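Local coordinates for protein coenzyme A transferase (Yersinia pestis, PDB 3QLI) that probably transfers coenzyme A from an acyl-CoA thioester to a free carboxylic acid such as acetate, at residues 231-234 with 235-238; 247-250 with 251-255. All coordinates share one frame; numbering follows the deposited sequence.

How the contacts relate
Contact 1 (231-234 with 235-238) is the tight turn that leads from helix 220-230 into strand 237-240, and contact 2 (247-250 with 251-255) runs along the helix that follows this strand and into the residues after V252. They lie in series along the chain, with centres about 12 Å apart. Contact 1 is the more buried: a single backbone bond and a few apolar side-chain contacts shape it. Contact 2 is partly buried and depends on repeated helical backbone bonds, with apolar side chains on its inner side and K254 exposed. The two meet through L253, whose CD2 packs 4.1 Å from V232 CB and whose CD1 lies equally close to L238 CD1.

Contact 1 (231-234 with 235-238)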
ATOM      1  N   LEU A 231      13.613 -19.728  -7.419  1.00 22.18           N
ATOM      2  CA  LEU A 231      13.134 -19.033  -6.225  1.00 21.96           C
ATOM      3  C   LEU A 231      11.820 -19.613  -5.697  1.00 22.53           C
ATOM      4  O   LEU A 231      11.276 -19.125  -4.707  1.00 23.15           O
ATOM      5  CB  LEU A 231      12.953 -17.532  -6.513  1.00 19.94           C
ATOM      6  CG  LEU A 231      14.218 -16.741  -6.846  1.00 21.63           C
ATOM      7  CD1 LEU A 231      13.878 -15.371  -7.419  1.00 20.74           C
ATOM      8  CD2 LEU A 231      15.096 -16.604  -5.613  1.00 25.45           C
ATOM      9  N   VAL A 232      11.308 -20.640  -6.369  1.00 20.71           N
ATOM     10  CA  VAL A 232      10.099 -21.333  -5.929  1.00 19.31           C
ATOM     11  C   VAL A 232      10.446 -22.659  -5.255  1.00 25.23           C
ATOM     12  O   VAL A 232      10.955 -23.577  -5.905  1.00 24.45           O
ATOM     13  CB  VAL A 232       9.168 -21.626  -7.120  1.00 17.81           C
ATOM     14  CG1 VAL A 232       7.882 -22.253  -6.637  1.00 18.35           C
ATOM     15  CG2 VAL A 232       8.876 -20.339  -7.894  1.00 15.38           C
ATOM     16  N   PRO A 233      10.171 -22.772  -3.948  1.00 26.86           N
ATOM     17  CA  PRO A 233      10.429 -24.038  -3.239  1.00 30.66           C
ATOM     18  C   PRO A 233       9.280 -25.035  -3.393  1.00 31.78           C
ATOM     19  O   PRO A 233       8.181 -24.611  -3.738  1.00 27.34           O
ATOM     20  CB  PRO A 233      10.539 -23.597  -1.783  1.00 30.39           C
ATOM     21  CG  PRO A 233       9.668 -22.378  -1.695  1.00 27.72           C
ATOM     22  CD  PRO A 233       9.748 -21.694  -3.040  1.00 21.92           C
ATOM     23  N   ASP A 234       9.506 -26.330  -3.155  1.00 30.05           N
ATOM     24  CA  ASP A 234       8.358 -27.228  -3.021  1.00 32.80           C
ATOM     25  C   ASP A 234       7.425 -26.622  -1.953  1.00 24.41           C
ATOM     26  O   ASP A 234       7.879 -25.962  -1.018  1.00 24.44           O
ATOM     27  CB  ASP A 234       8.768 -28.655  -2.621  1.00 31.73           C
ATOM     28  CG  ASP A 234       9.381 -29.463  -3.778  1.00 37.26           C
ATOM     29  OD1 ASP A 234       8.978 -29.307  -4.956  1.00 30.84           O
ATOM     30  OD2 ASP A 234      10.271 -30.288  -3.488  1.00 48.47           O
ATOM     31  N   GLY A 235       6.124 -26.835  -2.106  1.00 21.88           N
ATOM     32  CA  GLY A 235       5.170 -26.347  -1.134  1.00 21.09           C
ATOM     33  C   GLY A 235       4.848 -24.872  -1.320  1.00 19.27           C
ATOM     34  O   GLY A 235       4.052 -24.322  -0.567  1.00 17.28           O
ATOM     35  N   ALA A 236       5.464 -24.230  -2.313  1.00 17.62           N
ATOM     36  CA  ALA A 236       5.166 -22.818  -2.603  1.00 16.57           C
ATOM     37  C   ALA A 236       3.684 -22.603  -2.928  1.00 15.87           C
ATOM     38  O   ALA A 236       3.037 -23.452  -3.537  1.00 15.63           O
ATOM     39  CB  ALA A 236       6.037 -22.311  -3.746  1.00 17.35           C
ATOM     40  N   CYS A 237       3.149 -21.457  -2.520  1.00 14.32           N
ATOM     41  CA  CYS A 237       1.766 -21.122  -2.808  1.00 14.27           C
ATOM     42  C   CYS A 237       1.765 -19.987  -3.836  1.00 14.42           C
ATOM     43  O   CYS A 237       2.083 -18.843  -3.510  1.00 13.38           O
ATOM     44  CB  CYS A 237       1.065 -20.690  -1.521  1.00 15.31           C
ATOM     45  SG  CYS A 237      -0.702 -20.373  -1.701  1.00 16.20           S
ATOM     46  N   LEU A 238       1.384 -20.314  -5.065  1.00 13.19           N
ATOM     47  CA  LEU A 238       1.625 -19.457  -6.225  1.00 12.76           C
ATOM     48  C   LEU A 238       0.536 -18.429  -6.517  1.00 11.66           C
ATOM     49  O   LEU A 238      -0.662 -18.722  -6.435  1.00 12.79           O
ATOM     50  CB  LEU A 238       1.770 -20.322  -7.469  1.00 13.47           C
ATOM     51  CG  LEU A 238       2.870 -21.381  -7.491  1.00 16.66           C
ATOM     52  CD1 LEU A 238       2.765 -22.175  -8.784  1.00 19.67           C
ATOM     53  CD2 LEU A 238       4.225 -20.705  -7.366  1.00 15.25           C
TER
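A236 closes a type II beta turn with P233, the bend by which the chain leaves helix 220-230 and enters strand 237-240 of the mixed sheet. The turn is fastened by A236 N donating to P233 O at 3.1 Å, a somewhat bent bond (N-H...O 145°) whose donor stands above the carbonyl plane. D234 and G235 occupy the two corners. G235 takes a positive phi of 80°, which suits the third position of a type II turn and brings A236 N round to P233 O. The side chain of D234 turns away from the bend, and its OD1 accepts a hydrogen bond from the backbone N of N257, linking the turn to the loop before strand 260-261. Inside the bend, the A236 methyl faces back to the first arm, its CB 3.1 Å from P233 O and 3.8 Å from P233 CD. V232, P233 and A236 also pack on V333 of the adjacent strand 332-337. V232 holds CG1 anti to its own N (chi1 -176°), which sends that methyl across to the second arm. There it meets L238 CD2 at 4.0 Å, the two side chains crossing nearly at right angles, and presses tightly on A236 CB at 3.4 Å.

Contact 2 (247-250 with 251-255); sequences NLVC and GVLKD
The C-terminal part of helix 244-252, the helix of a beta-alpha-beta unit between strands 237-240 and 260-261, is bound by three successive i to i+4 bonds. G251 N donates to N247 O at 3.0 Å and V252 N to L248 O at 3.0 Å, with donors tilted 28° and 23° from the carbonyl planes. L253 N reaches V249 O at 2.9 Å, and here the donor lies in the carbonyl plane. G251 has no side chain and meets the preceding turn through its backbone, with its N on N247 O. V252 lays its CB and CG2 beside the carbonyls one turn back, CG2 standing 3.5 Å from L248 O, while its side chain also packs on H226 and A229 of helix 220-230, the helix that L248 touches as well. On the buried side, V249 and L253 run side by side in the same direction. A chi1 of 172° turns V249 CG1 away from its own N and toward L253 CD1, 4.0 Å away, and L253 CG lies 3.3 Å from V249 O, the oxygen that L253 N binds. On this side too, C250 reaches M240 of strand 237-240 and L273 of helix 268-276. K254 curls back until NZ donates to G251 O at 2.8 Å, approaching from above the carbonyl plane; the K254 N bond to the same oxygen is weak. With its apolar side on strand 237-240, the helix makes the crossover characteristic of a parallel beta-alpha-beta unit.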
ATOM      1  N   ASN A 247       3.448 -18.948 -18.365  1.00 25.25           N
ATOM      2  CA  ASN A 247       3.328 -20.281 -18.946  1.00 27.42           C
ATOM      3  C   ASN A 247       4.662 -21.032 -18.915  1.00 27.70           C
ATOM      4  O   ASN A 247       4.707 -22.233 -18.637  1.00 25.17           O
ATOM      5  CB  ASN A 247       2.791 -20.208 -20.376  1.00 31.13           C
ATOM      6  CG  ASN A 247       1.314 -19.846 -20.425  1.00 38.10           C
ATOM      7  OD1 ASN A 247       0.675 -19.632 -19.388  1.00 39.28           O
ATOM      8  ND2 ASN A 247       0.767 -19.761 -21.635  1.00 42.12           N
ATOM      9  N   LEU A 248       5.745 -20.318 -19.199  1.00 25.13           N
ATOM     10  CA  LEU A 248       7.076 -20.924 -19.221  1.00 24.30           C
ATOM     11  C   LEU A 248       7.538 -21.271 -17.818  1.00 24.11           C
ATOM     12  O   LEU A 248       8.175 -22.304 -17.595  1.00 23.27           O
ATOM     13  CB  LEU A 248       8.093 -19.971 -19.853  1.00 26.23           C
ATOM     14  CG  LEU A 248       8.662 -20.329 -21.225  1.00 31.07           C
ATOM     15  CD1 LEU A 248       7.553 -20.421 -22.253  1.00 36.04           C
ATOM     16  CD2 LEU A 248       9.702 -19.303 -21.649  1.00 30.07           C
ATOM     17  N   VAL A 249       7.250 -20.383 -16.870  1.00 22.60           N
ATOM     18  CA  VAL A 249       7.579 -20.656 -15.478  1.00 19.52           C
ATOM     19  C   VAL A 249       6.870 -21.933 -15.030  1.00 22.14           C
ATOM     20  O   VAL A 249       7.495 -22.853 -14.503  1.00 22.93           O
ATOM     21  CB  VAL A 249       7.187 -19.475 -14.572  1.00 24.25           C
ATOM     22  CG1 VAL A 249       7.354 -19.844 -13.101  1.00 19.67           C
ATOM     23  CG2 VAL A 249       8.020 -18.245 -14.932  1.00 22.64           C
ATOM     24  N   CYS A 250       5.561 -21.995 -15.261  1.00 22.14           N
ATOM     25  CA  CYS A 250       4.799 -23.198 -14.936  1.00 22.31           C
ATOM     26  C   CYS A 250       5.374 -24.440 -15.606  1.00 22.66           C
ATOM     27  O   CYS A 250       5.362 -25.527 -15.025  1.00 24.71           O
ATOM     28  CB  CYS A 250       3.335 -23.023 -15.326  1.00 22.02           C
ATOM     29  SG  CYS A 250       2.515 -21.793 -14.302  1.00 22.57           S
ATOM     30  N   GLY A 251       5.860 -24.278 -16.833  1.00 23.27           N
ATOM     31  CA  GLY A 251       6.561 -25.354 -17.514  1.00 28.35           C
ATOM     32  C   GLY A 251       7.759 -25.844 -16.715  1.00 26.35           C
ATOM     33  O   GLY A 251       7.972 -27.050 -16.571  1.00 26.50           O
ATOM     34  N   VAL A 252       8.560 -24.914 -16.201  1.00 24.41           N
ATOM     35  CA  VAL A 252       9.724 -25.310 -15.412  1.00 24.24           C
ATOM     36  C   VAL A 252       9.282 -25.967 -14.112  1.00 23.56           C
ATOM     37  O   VAL A 252       9.941 -26.871 -13.609  1.00 26.52           O
ATOM     38  CB  VAL A 252      10.671 -24.121 -15.104  1.00 23.12           C
ATOM     39  CG1 VAL A 252      11.794 -24.568 -14.218  1.00 25.81           C
ATOM     40  CG2 VAL A 252      11.227 -23.545 -16.382  1.00 22.57           C
ATOM     41  N   LEU A 253       8.147 -25.528 -13.578  1.00 24.49           N
ATOM     42  CA  LEU A 253       7.685 -26.033 -12.284  1.00 23.21           C
ATOM     43  C   LEU A 253       7.018 -27.405 -12.346  1.00 22.97           C
ATOM     44  O   LEU A 253       6.570 -27.917 -11.319  1.00 20.14           O
ATOM     45  CB  LEU A 253       6.736 -25.035 -11.628  1.00 20.10           C
ATOM     46  CG  LEU A 253       7.345 -23.662 -11.349  1.00 19.87           C
ATOM     47  CD1 LEU A 253       6.326 -22.768 -10.650  1.00 19.02           C
ATOM     48  CD2 LEU A 253       8.601 -23.825 -10.489  1.00 20.63           C
ATOM     49  N   LYS A 254       6.957 -28.005 -13.532  1.00 20.42           N
ATOM     50  CA  LYS A 254       6.293 -29.297 -13.658  1.00 27.21           C
ATOM     51  C   LYS A 254       6.950 -30.387 -12.798  1.00 29.22           C
ATOM     52  O   LYS A 254       6.350 -31.434 -12.547  1.00 28.72           O
ATOM     53  CB  LYS A 254       6.193 -29.736 -15.121  1.00 29.65           C
ATOM     54  CG  LYS A 254       7.522 -29.964 -15.816  1.00 33.52           C
ATOM     55  CD  LYS A 254       7.303 -30.698 -17.135  1.00 36.43           C
ATOM     56  CE  LYS A 254       8.338 -30.300 -18.169  1.00 41.73           C
ATOM     57  NZ  LYS A 254       8.075 -28.932 -18.700  1.00 45.46           N
ATOM     58  N   ASP A 255       8.167 -30.124 -12.328  1.00 28.95           N
ATOM     59  CA  ASP A 255       8.907 -31.092 -11.521  1.00 32.14           C
ATOM     60  C   ASP A 255       8.667 -30.938 -10.016  1.00 35.66           C
ATOM     61  O   ASP A 255       9.150 -31.752  -9.224  1.00 36.64           O
ATOM     62  CB  ASP A 255      10.409 -30.992 -11.818  1.00 35.92           C
ATOM     63  CG  ASP A 255      10.733 -31.251 -13.285  1.00 43.17           C
ATOM     64  OD1 ASP A 255      10.189 -32.227 -13.855  1.00 44.78           O
ATOM     65  OD2 ASP A 255      11.521 -30.470 -13.871  1.00 44.68           O
TER